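Local coordinates for nitroalkane oxidase (Podospora anserina, PDB 3MKH), which oxidises primary and secondary nitroalkanes to aldehydes or ketones, using FAD and molecular oxygen and releasing nitrite and hydrogen peroxide, at residues A[89-94]-A[235-240]; A[127-132]-A[171-176]; A[84-89]-A[282-287]. All blocks are in the same frame, centred on the assembly; numbering follows the deposited sequence.

The three contacts are nested like brackets along the chain. Starting from the N terminus, residues 84-89 at the end of helix 75-88 open the outermost loop, which contact 3 closes at helix 262-298. Directly after, residues 89-94 begin helix 90-109 and open the loop that contact 1 closes at 235-240; Glu89 belongs to both. Contact 2, between 127-132 and 171-176, lies inside both loops. In space contact 1 is the middle piece: His235 reaches Tyr86 of contact 3, and Ser239 O bonds Asn173 N of contact 2. Contacts 2 and 3 do not touch. Together they tie the N-terminal helices to the beta domain and the C-terminal helical bundle.

Contact 1: residues A[89-94]-A[235-240]; sequences EPSAAL and HTSVSG
The hydroxyls of Ser91 and Ser237 share the shortest polar bond of this contact, 2.6 Å from Ser91 OG to Ser237 OG, and either could be the donor. Ser91 reaches across because its OG swings opposite to its own backbone N (chi1 -177°), leaving the first turn of helix 90-109 to meet the type I beta turn from His235 to Val238. That turn is closed by the bond from Val238 N to His235 O. The helix start is fixed in its own right: Glu89 is the N-cap, and its OE2 accepts from Ala92 N at 2.9 Å, with the N-H approaching on the anti side of the carboxylate and 28° out of its plane.

Past the serines methyl groups take over: Val238 CG2 packs 3.9 Å from Leu94 CB and also lies against the carbonyl oxygen of Ser91. Leu94 CD2 comes within 3.4 Å of His235 CD2, the two side chains crossing at about a right angle. Both imidazole nitrogens are bonded, NE2 with Tyr86 OH and ND1 with Tyr379 OH of the second subunit. These bonds should fix the rotation of the ring against Leu94. Tyr33 of helix 9-33 touches Ser91, Thr236 and Ser237.

Leu94 itself touches the bound FAD and Phe398, and Val238 touches Thr172 of the FAD site. The arrangement is a capped helix start set against a beta turn of the middle domain, at the edge of the flavin pocket of the acyl-CoA dehydrogenase fold.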
loop_
_atom_site.group_PDB
_atom_site.type_symbol
_atom_site.label_atom_id
_atom_site.label_comp_id
_atom_site.label_asym_id
_atom_site.label_seq_id
_atom_site.Cartn_x
_atom_site.Cartn_y
_atom_site.Cartn_z
ATOM N N GLU A 89 -25.767 -10.883 -5.940
ATOM C CA GLU A 89 -25.438 -12.257 -6.339
ATOM C C GLU A 89 -24.576 -12.228 -7.591
ATOM O O GLU A 89 -25.083 -12.238 -8.721
ATOM C CB GLU A 89 -26.717 -13.111 -6.512
ATOM C CG GLU A 89 -26.573 -14.399 -7.350
ATOM C CD GLU A 89 -25.474 -15.312 -6.865
ATOM O OE1 GLU A 89 -25.072 -15.209 -5.685
ATOM O OE2 GLU A 89 -25.003 -16.142 -7.671
ATOM N N PRO A 90 -23.252 -12.154 -7.396
ATOM C CA PRO A 90 -22.322 -12.018 -8.529
ATOM C C PRO A 90 -22.371 -13.176 -9.530
ATOM O O PRO A 90 -22.279 -12.924 -10.725
ATOM C CB PRO A 90 -20.948 -11.990 -7.856
ATOM C CG PRO A 90 -21.213 -11.465 -6.458
ATOM C CD PRO A 90 -22.590 -11.965 -6.089
ATOM N N SER A 91 -22.473 -14.417 -9.062
ATOM C CA SER A 91 -22.308 -15.557 -9.963
ATOM C C SER A 91 -23.429 -15.654 -11.007
ATOM O O SER A 91 -23.163 -15.710 -12.214
ATOM C CB SER A 91 -22.162 -16.869 -9.178
ATOM O OG SER A 91 -21.941 -17.956 -10.065
ATOM N N ALA A 92 -24.678 -15.661 -10.551
ATOM C CA ALA A 92 -25.800 -15.734 -11.478
ATOM C C ALA A 92 -25.849 -14.475 -12.339
ATOM O O ALA A 92 -26.239 -14.527 -13.507
ATOM C CB ALA A 92 -27.114 -15.928 -10.732
ATOM N N ALA A 93 -25.431 -13.346 -11.777
ATOM C CA ALA A 93 -25.358 -12.112 -12.566
ATOM C C ALA A 93 -24.390 -12.248 -13.744
ATOM O O ALA A 93 -24.694 -11.828 -14.863
ATOM C CB ALA A 93 -24.955 -10.929 -11.691
ATOM N N LEU A 94 -23.219 -12.822 -13.494
ATOM C CA LEU A 94 -22.181 -12.841 -14.518
ATOM C C LEU A 94 -22.620 -13.649 -15.744
ATOM O O LEU A 94 -22.303 -13.294 -16.883
ATOM C CB LEU A 94 -20.866 -13.387 -13.947
ATOM C CG LEU A 94 -19.693 -13.317 -14.935
ATOM C CD1 LEU A 94 -19.538 -11.894 -15.451
ATOM C CD2 LEU A 94 -18.409 -13.801 -14.286
ATOM N N HIS A 235 -17.904 -17.383 -8.334
ATOM C CA HIS A 235 -18.618 -17.519 -9.613
ATOM C C HIS A 235 -18.833 -19.006 -9.945
ATOM O O HIS A 235 -18.555 -19.465 -11.061
ATOM C CB HIS A 235 -17.854 -16.824 -10.737
ATOM C CG HIS A 235 -17.679 -15.345 -10.533
ATOM N ND1 HIS A 235 -16.607 -14.808 -9.851
ATOM C CD2 HIS A 235 -18.439 -14.293 -10.922
ATOM C CE1 HIS A 235 -16.711 -13.489 -9.834
ATOM N NE2 HIS A 235 -17.815 -13.149 -10.476
ATOM N N THR A 236 -19.334 -19.747 -8.966
ATOM C CA THR A 236 -19.428 -21.209 -9.067
ATOM C C THR A 236 -20.563 -21.700 -9.984
ATOM O O THR A 236 -20.622 -22.887 -10.327
ATOM C CB THR A 236 -19.566 -21.857 -7.680
ATOM O OG1 THR A 236 -20.830 -21.503 -7.095
ATOM C CG2 THR A 236 -18.428 -21.391 -6.758
ATOM N N SER A 237 -21.458 -20.791 -10.379
ATOM C CA SER A 237 -22.530 -21.125 -11.317
ATOM C C SER A 237 -22.180 -20.614 -12.715
ATOM O O SER A 237 -23.009 -20.634 -13.631
ATOM C CB SER A 237 -23.880 -20.538 -10.857
ATOM O OG SER A 237 -23.990 -19.156 -11.210
ATOM N N VAL A 238 -20.952 -20.145 -12.874
ATOM C CA VAL A 238 -20.507 -19.638 -14.170
ATOM C C VAL A 238 -19.741 -20.723 -14.912
ATOM O O VAL A 238 -18.893 -21.391 -14.331
ATOM C CB VAL A 238 -19.609 -18.396 -14.011
ATOM C CG1 VAL A 238 -18.995 -18.024 -15.335
ATOM C CG2 VAL A 238 -20.417 -17.229 -13.417
ATOM N N SER A 239 -20.051 -20.914 -16.189
ATOM C CA SER A 239 -19.405 -21.961 -16.980
ATOM C C SER A 239 -18.547 -21.373 -18.114
ATOM O O SER A 239 -19.071 -20.816 -19.071
ATOM C CB SER A 239 -20.458 -22.912 -17.563
ATOM O OG SER A 239 -19.855 -23.911 -18.370
ATOM N N GLY A 240 -17.232 -21.521 -18.011
ATOM C CA GLY A 240 -16.337 -21.128 -19.092
ATOM C C GLY A 240 -15.275 -22.188 -19.276
ATOM O O GLY A 240 -14.119 -21.978 -18.935
#

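Contact 2: residues A[127-132]-A[171-176]; sequences SPLASL and ATNCAG. With FAD (flavin-adenine dinucleotide), chain E.
Ser131 plugs into the type II beta turn from Ala171 to Cys174, and this is the tight part of the contact. Its OG donates to Thr172 O at 2.8 Å, arriving from above the carbonyl plane, 52° out of it, instead of along a lone pair. The hydroxyl is carried there because CB-OG extends opposite to the backbone N (chi1 -176°). Around the bond the packing is close: Ser131 CB lies 3.6 Å from Cys174 CA, and Ser131 OG 3.4 Å from Cys174 CB. The turn keeps its shape through the bond from Cys174 N to Ala171 O.

Leu129 continues the packing, its two methyls spread over the loop, CD1 resting 3.8 Å from Gly176 CA and CD2 against the side chain of Asn173, which it crosses at about a right angle. Trp177 and Tyr51 also touch Leu129.

At the flavin end the fit is looser. The backbones draw apart, from 5.1 Å between Ser131 CA and Cys174 CA to 6.4 Å between Leu132 CA and Ala171 CA, and a water bridges them. It accepts from Leu132 N and faces two acceptors, Thr172 O and FAD O4; other acceptors nearby compete for its protons. The flavin is read at its pyrimidine edge: FAD N3 donates to Leu132 O at 2.7 Å with an N-H...O angle of 151°, while Thr172 N offers O4 a weak bond. Thr172 OG1 sits 2.8 Å from FAD N5. The water and the weak N-H at O4 would probably favour electron density drawn onto that oxygen as the flavin is reduced, whereas Leu132 O holds the N3 edge in place and fixes the orientation of the ring.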
loop_
_atom_site.group_PDB
_atom_site.type_symbol
_atom_site.label_atom_id
_atom_site.label_comp_id
_atom_site.label_asym_id
_atom_site.label_seq_id
_atom_site.Cartn_x
_atom_site.Cartn_y
_atom_site.Cartn_z
ATOM N N SER A 127 -34.157 -19.033 -23.541
ATOM C CA SER A 127 -32.994 -18.736 -22.729
ATOM C C SER A 127 -31.726 -18.831 -23.558
ATOM O O SER A 127 -30.820 -19.583 -23.211
ATOM C CB SER A 127 -32.940 -19.710 -21.542
ATOM O OG SER A 127 -33.089 -21.051 -21.983
ATOM N N PRO A 128 -31.645 -18.043 -24.651
ATOM C CA PRO A 128 -30.478 -18.106 -25.531
ATOM C C PRO A 128 -29.223 -17.563 -24.838
ATOM O O PRO A 128 -29.309 -16.589 -24.097
ATOM C CB PRO A 128 -30.867 -17.198 -26.704
ATOM C CG PRO A 128 -31.849 -16.197 -26.108
ATOM C CD PRO A 128 -32.600 -16.986 -25.051
ATOM N N LEU A 129 -28.086 -18.194 -25.096
ATOM C CA LEU A 129 -26.805 -17.800 -24.526
ATOM C C LEU A 129 -25.862 -17.374 -25.630
ATOM O O LEU A 129 -25.834 -17.993 -26.700
ATOM C CB LEU A 129 -26.172 -18.988 -23.800
ATOM C CG LEU A 129 -26.778 -19.411 -22.472
ATOM C CD1 LEU A 129 -26.277 -20.807 -22.120
ATOM C CD2 LEU A 129 -26.401 -18.406 -21.401
ATOM N N ALA A 130 -25.092 -16.321 -25.368
ATOM C CA ALA A 130 -24.064 -15.850 -26.286
ATOM C C ALA A 130 -22.741 -15.805 -25.533
ATOM O O ALA A 130 -22.726 -15.707 -24.304
ATOM C CB ALA A 130 -24.416 -14.445 -26.861
ATOM N N SER A 131 -21.640 -15.881 -26.268
ATOM C CA SER A 131 -20.310 -15.935 -25.672
ATOM C C SER A 131 -19.311 -15.206 -26.551
ATOM O O SER A 131 -19.356 -15.329 -27.770
ATOM C CB SER A 131 -19.868 -17.392 -25.508
ATOM O OG SER A 131 -18.622 -17.479 -24.838
ATOM N N LEU A 132 -18.428 -14.427 -25.930
ATOM C CA LEU A 132 -17.285 -13.852 -26.637
ATOM C C LEU A 132 -16.119 -14.802 -26.391
ATOM O O LEU A 132 -15.598 -14.924 -25.265
ATOM C CB LEU A 132 -16.988 -12.427 -26.150
ATOM C CG LEU A 132 -15.716 -11.700 -26.635
ATOM C CD1 LEU A 132 -15.395 -11.989 -28.078
ATOM C CD2 LEU A 132 -15.848 -10.199 -26.424
ATOM N N ALA A 171 -14.119 -18.927 -21.685
ATOM C CA ALA A 171 -15.101 -18.121 -22.403
ATOM C C ALA A 171 -16.504 -18.399 -21.890
ATOM O O ALA A 171 -17.148 -19.400 -22.233
ATOM C CB ALA A 171 -15.000 -18.338 -23.898
ATOM N N THR A 172 -16.966 -17.493 -21.049
ATOM C CA THR A 172 -18.197 -17.693 -20.313
ATOM C C THR A 172 -19.383 -17.994 -21.233
ATOM O O THR A 172 -19.628 -17.266 -22.193
ATOM C CB THR A 172 -18.491 -16.453 -19.453
ATOM O OG1 THR A 172 -17.370 -16.198 -18.596
ATOM C CG2 THR A 172 -19.732 -16.662 -18.627
ATOM N N ASN A 173 -20.103 -19.073 -20.924
ATOM C CA ASN A 173 -21.300 -19.492 -21.662
ATOM C C ASN A 173 -21.050 -20.279 -22.957
ATOM O O ASN A 173 -22.004 -20.789 -23.542
ATOM C CB ASN A 173 -22.202 -18.290 -22.041
ATOM C CG ASN A 173 -22.844 -17.599 -20.851
ATOM O OD1 ASN A 173 -23.355 -16.466 -20.989
ATOM N ND2 ASN A 173 -22.862 -18.257 -19.704
ATOM N N CYS A 174 -19.802 -20.373 -23.425
ATOM C CA CYS A 174 -19.564 -20.891 -24.780
ATOM C C CYS A 174 -20.099 -22.310 -25.017
ATOM O O CYS A 174 -20.408 -22.682 -26.157
ATOM C CB CYS A 174 -18.075 -20.831 -25.149
ATOM S SG CYS A 174 -17.039 -21.991 -24.211
ATOM N N ALA A 175 -20.228 -23.094 -23.948
ATOM C CA ALA A 175 -20.657 -24.483 -24.109
ATOM C C ALA A 175 -22.181 -24.683 -24.036
ATOM O O ALA A 175 -22.679 -25.774 -24.311
ATOM C CB ALA A 175 -19.927 -25.385 -23.095
ATOM N N GLY A 176 -22.926 -23.634 -23.681
ATOM C CA GLY A 176 -24.384 -23.725 -23.633
ATOM C C GLY A 176 -24.902 -24.472 -22.414
ATOM O O GLY A 176 -24.116 -24.987 -21.618
HETATM P PA FAD E . -2.707 -14.352 -19.822
HETATM O O1A FAD E . -2.251 -14.439 -21.207
HETATM O O2A FAD E . -3.250 -15.547 -19.174
HETATM O O5B FAD E . -1.497 -13.782 -18.932
HETATM C C5B FAD E . -1.273 -14.256 -17.606
HETATM C C4B FAD E . -0.280 -13.382 -16.818
HETATM O O4B FAD E . 1.003 -13.437 -17.457
HETATM C C3B FAD E . -0.684 -11.910 -16.838
HETATM O O3B FAD E . -1.528 -11.623 -15.722
HETATM C C2B FAD E . 0.649 -11.205 -16.666
HETATM O O2B FAD E . 0.976 -11.106 -15.284
HETATM C C1B FAD E . 1.636 -12.136 -17.370
HETATM N N9A FAD E . 1.899 -11.602 -18.735
HETATM C C8A FAD E . 1.628 -12.215 -19.883
HETATM N N7A FAD E . 1.988 -11.443 -20.901
HETATM C C5A FAD E . 2.497 -10.325 -20.397
HETATM C C6A FAD E . 3.034 -9.176 -20.959
HETATM N N6A FAD E . 3.108 -9.038 -22.277
HETATM N N1A FAD E . 3.477 -8.207 -20.151
HETATM C C2A FAD E . 3.408 -8.336 -18.839
HETATM N N3A FAD E . 2.904 -9.419 -18.271
HETATM C C4A FAD E . 2.441 -10.425 -19.020
HETATM N N1 FAD E . -12.561 -14.981 -21.660
HETATM C C2 FAD E . -13.299 -14.822 -22.825
HETATM O O2 FAD E . -12.743 -14.921 -23.910
HETATM N N3 FAD E . -14.661 -14.544 -22.758
HETATM C C4 FAD E . -15.300 -14.433 -21.525
HETATM O O4 FAD E . -16.504 -14.193 -21.478
HETATM C C4X FAD E . -14.561 -14.594 -20.361
HETATM N N5 FAD E . -15.167 -14.482 -19.106
HETATM C C5X FAD E . -14.502 -14.980 -17.981
HETATM C C6 FAD E . -15.183 -15.203 -16.788
HETATM C C7 FAD E . -14.507 -15.705 -15.682
HETATM C C7M FAD E . -15.243 -15.957 -14.369
HETATM C C8 FAD E . -13.149 -15.980 -15.771
HETATM C C8M FAD E . -12.395 -16.532 -14.561
HETATM C C9 FAD E . -12.472 -15.749 -16.959
HETATM C C9A FAD E . -13.146 -15.253 -18.064
HETATM N N10 FAD E . -12.467 -15.027 -19.261
HETATM C C10 FAD E . -13.198 -14.866 -20.431
HETATM C "C1'" FAD E . -10.987 -14.943 -19.297
HETATM C "C2'" FAD E . -10.514 -13.521 -18.991
HETATM O "O2'" FAD E . -10.979 -12.626 -19.996
HETATM C "C3'" FAD E . -8.986 -13.412 -18.861
HETATM O "O3'" FAD E . -8.672 -12.118 -18.368
HETATM C "C4'" FAD E . -8.235 -13.615 -20.186
HETATM O "O4'" FAD E . -8.107 -15.001 -20.472
HETATM C "C5'" FAD E . -6.834 -12.996 -20.106
HETATM O "O5'" FAD E . -6.109 -13.494 -18.981
HETATM P P FAD E . -4.750 -12.804 -18.514
HETATM O O1P FAD E . -4.954 -11.351 -18.508
HETATM O O2P FAD E . -4.285 -13.455 -17.289
HETATM O O3P FAD E . -3.777 -13.153 -19.752
HETATM O O HOH W 1 -18.646 -14.365 -23.010
#

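Contact 3: residues A[84-89]-A[282-287]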
loop_
_atom_site.group_PDB
_atom_site.type_symbol
_atom_site.label_atom_id
_atom_site.label_comp_id
_atom_site.label_asym_id
_atom_site.label_seq_id
_atom_site.Cartn_x
_atom_site.Cartn_y
_atom_site.Cartn_z
ATOM N N GLU A 84 -25.698 -2.960 -8.671
ATOM C CA GLU A 84 -26.727 -3.544 -7.840
ATOM C C GLU A 84 -26.679 -5.084 -7.891
ATOM O O GLU A 84 -26.725 -5.746 -6.853
ATOM C CB GLU A 84 -28.113 -3.018 -8.253
ATOM C CG GLU A 84 -29.275 -3.654 -7.468
ATOM C CD GLU A 84 -29.188 -3.415 -5.955
ATOM O OE1 GLU A 84 -28.541 -2.434 -5.510
ATOM O OE2 GLU A 84 -29.782 -4.211 -5.211
ATOM N N CYS A 85 -26.589 -5.654 -9.091
ATOM C CA CYS A 85 -26.586 -7.115 -9.215
ATOM C C CYS A 85 -25.401 -7.749 -8.503
ATOM O O CYS A 85 -25.563 -8.748 -7.792
ATOM C CB CYS A 85 -26.627 -7.558 -10.678
ATOM S SG CYS A 85 -28.188 -7.189 -11.462
ATOM N N TYR A 86 -24.222 -7.163 -8.671
ATOM C CA TYR A 86 -23.034 -7.669 -8.006
ATOM C C TYR A 86 -23.039 -7.495 -6.492
ATOM O O TYR A 86 -22.392 -8.262 -5.773
ATOM C CB TYR A 86 -21.742 -7.102 -8.622
ATOM C CG TYR A 86 -21.040 -8.134 -9.459
ATOM C CD1 TYR A 86 -21.675 -8.680 -10.569
ATOM C CD2 TYR A 86 -19.781 -8.606 -9.120
ATOM C CE1 TYR A 86 -21.072 -9.645 -11.337
ATOM C CE2 TYR A 86 -19.160 -9.598 -9.892
ATOM C CZ TYR A 86 -19.822 -10.099 -10.998
ATOM O OH TYR A 86 -19.251 -11.063 -11.793
ATOM N N SER A 87 -23.771 -6.507 -5.997
ATOM C CA SER A 87 -23.855 -6.337 -4.561
ATOM C C SER A 87 -24.719 -7.445 -3.964
ATOM O O SER A 87 -24.725 -7.647 -2.755
ATOM C CB SER A 87 -24.436 -4.961 -4.200
ATOM O OG SER A 87 -25.851 -4.937 -4.354
ATOM N N VAL A 88 -25.447 -8.157 -4.817
ATOM C CA VAL A 88 -26.413 -9.146 -4.345
ATOM C C VAL A 88 -26.040 -10.591 -4.673
ATOM O O VAL A 88 -26.014 -11.433 -3.792
ATOM C CB VAL A 88 -27.838 -8.867 -4.890
ATOM C CG1 VAL A 88 -28.774 -10.024 -4.554
ATOM C CG2 VAL A 88 -28.384 -7.552 -4.324
ATOM N N GLU A 89 -25.767 -10.883 -5.940
ATOM C CA GLU A 89 -25.438 -12.257 -6.339
ATOM C C GLU A 89 -24.576 -12.228 -7.591
ATOM O O GLU A 89 -25.083 -12.238 -8.721
ATOM C CB GLU A 89 -26.717 -13.111 -6.512
ATOM C CG GLU A 89 -26.573 -14.399 -7.350
ATOM C CD GLU A 89 -25.474 -15.312 -6.865
ATOM O OE1 GLU A 89 -25.072 -15.209 -5.685
ATOM O OE2 GLU A 89 -25.003 -16.142 -7.671
ATOM N N VAL A 282 -17.467 -1.874 -7.637
ATOM C CA VAL A 282 -18.262 -1.037 -6.743
ATOM C C VAL A 282 -19.304 -1.860 -5.998
ATOM O O VAL A 282 -19.519 -1.672 -4.799
ATOM C CB VAL A 282 -18.984 0.115 -7.506
ATOM C CG1 VAL A 282 -19.838 0.950 -6.544
ATOM C CG2 VAL A 282 -17.972 0.992 -8.255
ATOM N N GLY A 283 -19.959 -2.770 -6.715
ATOM C CA GLY A 283 -20.992 -3.602 -6.114
ATOM C C GLY A 283 -20.461 -4.492 -5.000
ATOM O O GLY A 283 -21.087 -4.632 -3.948
ATOM N N LEU A 284 -19.313 -5.123 -5.229
ATOM C CA LEU A 284 -18.733 -5.962 -4.181
ATOM C C LEU A 284 -18.286 -5.116 -2.989
ATOM O O LEU A 284 -18.401 -5.548 -1.851
ATOM C CB LEU A 284 -17.539 -6.759 -4.702
ATOM C CG LEU A 284 -17.795 -7.798 -5.780
ATOM C CD1 LEU A 284 -16.469 -8.463 -6.181
ATOM C CD2 LEU A 284 -18.822 -8.843 -5.299
ATOM N N MET A 285 -17.754 -3.925 -3.263
ATOM C CA MET A 285 -17.289 -3.045 -2.192
ATOM C C MET A 285 -18.458 -2.604 -1.334
ATOM O O MET A 285 -18.394 -2.648 -0.105
ATOM C CB MET A 285 -16.542 -1.838 -2.767
ATOM C CG MET A 285 -15.240 -2.249 -3.464
ATOM S SD MET A 285 -14.417 -0.925 -4.376
ATOM C CE MET A 285 -13.783 0.047 -3.006
ATOM N N ARG A 286 -19.532 -2.191 -1.994
ATOM C CA ARG A 286 -20.777 -1.861 -1.305
ATOM C C ARG A 286 -21.254 -3.046 -0.459
ATOM O O ARG A 286 -21.588 -2.891 0.713
ATOM C CB ARG A 286 -21.852 -1.455 -2.334
ATOM C CG ARG A 286 -23.249 -1.409 -1.757
ATOM C CD ARG A 286 -24.042 -0.241 -2.331
ATOM N NE ARG A 286 -24.477 -0.398 -3.724
ATOM C CZ ARG A 286 -25.545 -1.095 -4.095
ATOM N NH1 ARG A 286 -26.257 -1.754 -3.186
ATOM N NH2 ARG A 286 -25.901 -1.141 -5.373
ATOM N N ALA A 287 -21.278 -4.242 -1.046
ATOM C CA ALA A 287 -21.725 -5.414 -0.283
ATOM C C ALA A 287 -20.825 -5.684 0.930
ATOM O O ALA A 287 -21.311 -6.019 1.998
ATOM C CB ALA A 287 -21.805 -6.672 -1.175
HETATM O O HOH W 2 -28.218 -4.399 -2.724
#
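Arg286 spreads its guanidinium so that one face overlaps Ser87 CB, which lies 3.8 Å above the plane and offset toward its rim. At the edge of the same group, near its plane, Glu84 OE1 forms a salt bridge, 2.9 Å from Arg286 NH2, with a longer, weak bond to NH1. The acid gets there by a bend at its second torsion (chi2 60°). Its other oxygen, Glu84 OE2, accepts from a water that also donates to Ser87 OG, and Ser87 OG in turn donates to Glu84 O at 2.8 Å.

A second acid, Glu83, pairs with Arg286 NE, and Trp422 of the third subunit forms a cation-pi contact with the arginine. A leucine in place of Arg286 would probably leave the carboxylates of Glu84 and Glu83 without their positive mate.

Next to the charged group the backbones meet in a CA-H...O contact, Ser87 CA lying 3.3 Å from Gly283 O. Gly283, with no side chain, faces Tyr86 CB and Ser87 N, consistent with axes of 84-88 and 282-287 that pass 7.1 Å apart, crossing at -47°. Alongside, Leu284 CD2 packs 3.9 Å from Tyr86 CD2, and Ala287 CB rests on Ser87 O.

Helix 75-88 thus lies between helix 9-33, which touches Glu84 and Cys85, and helix 262-298, with helix 385-392 packing on Leu284 and Ala287 and helix 90-109 on Cys85 and Tyr86.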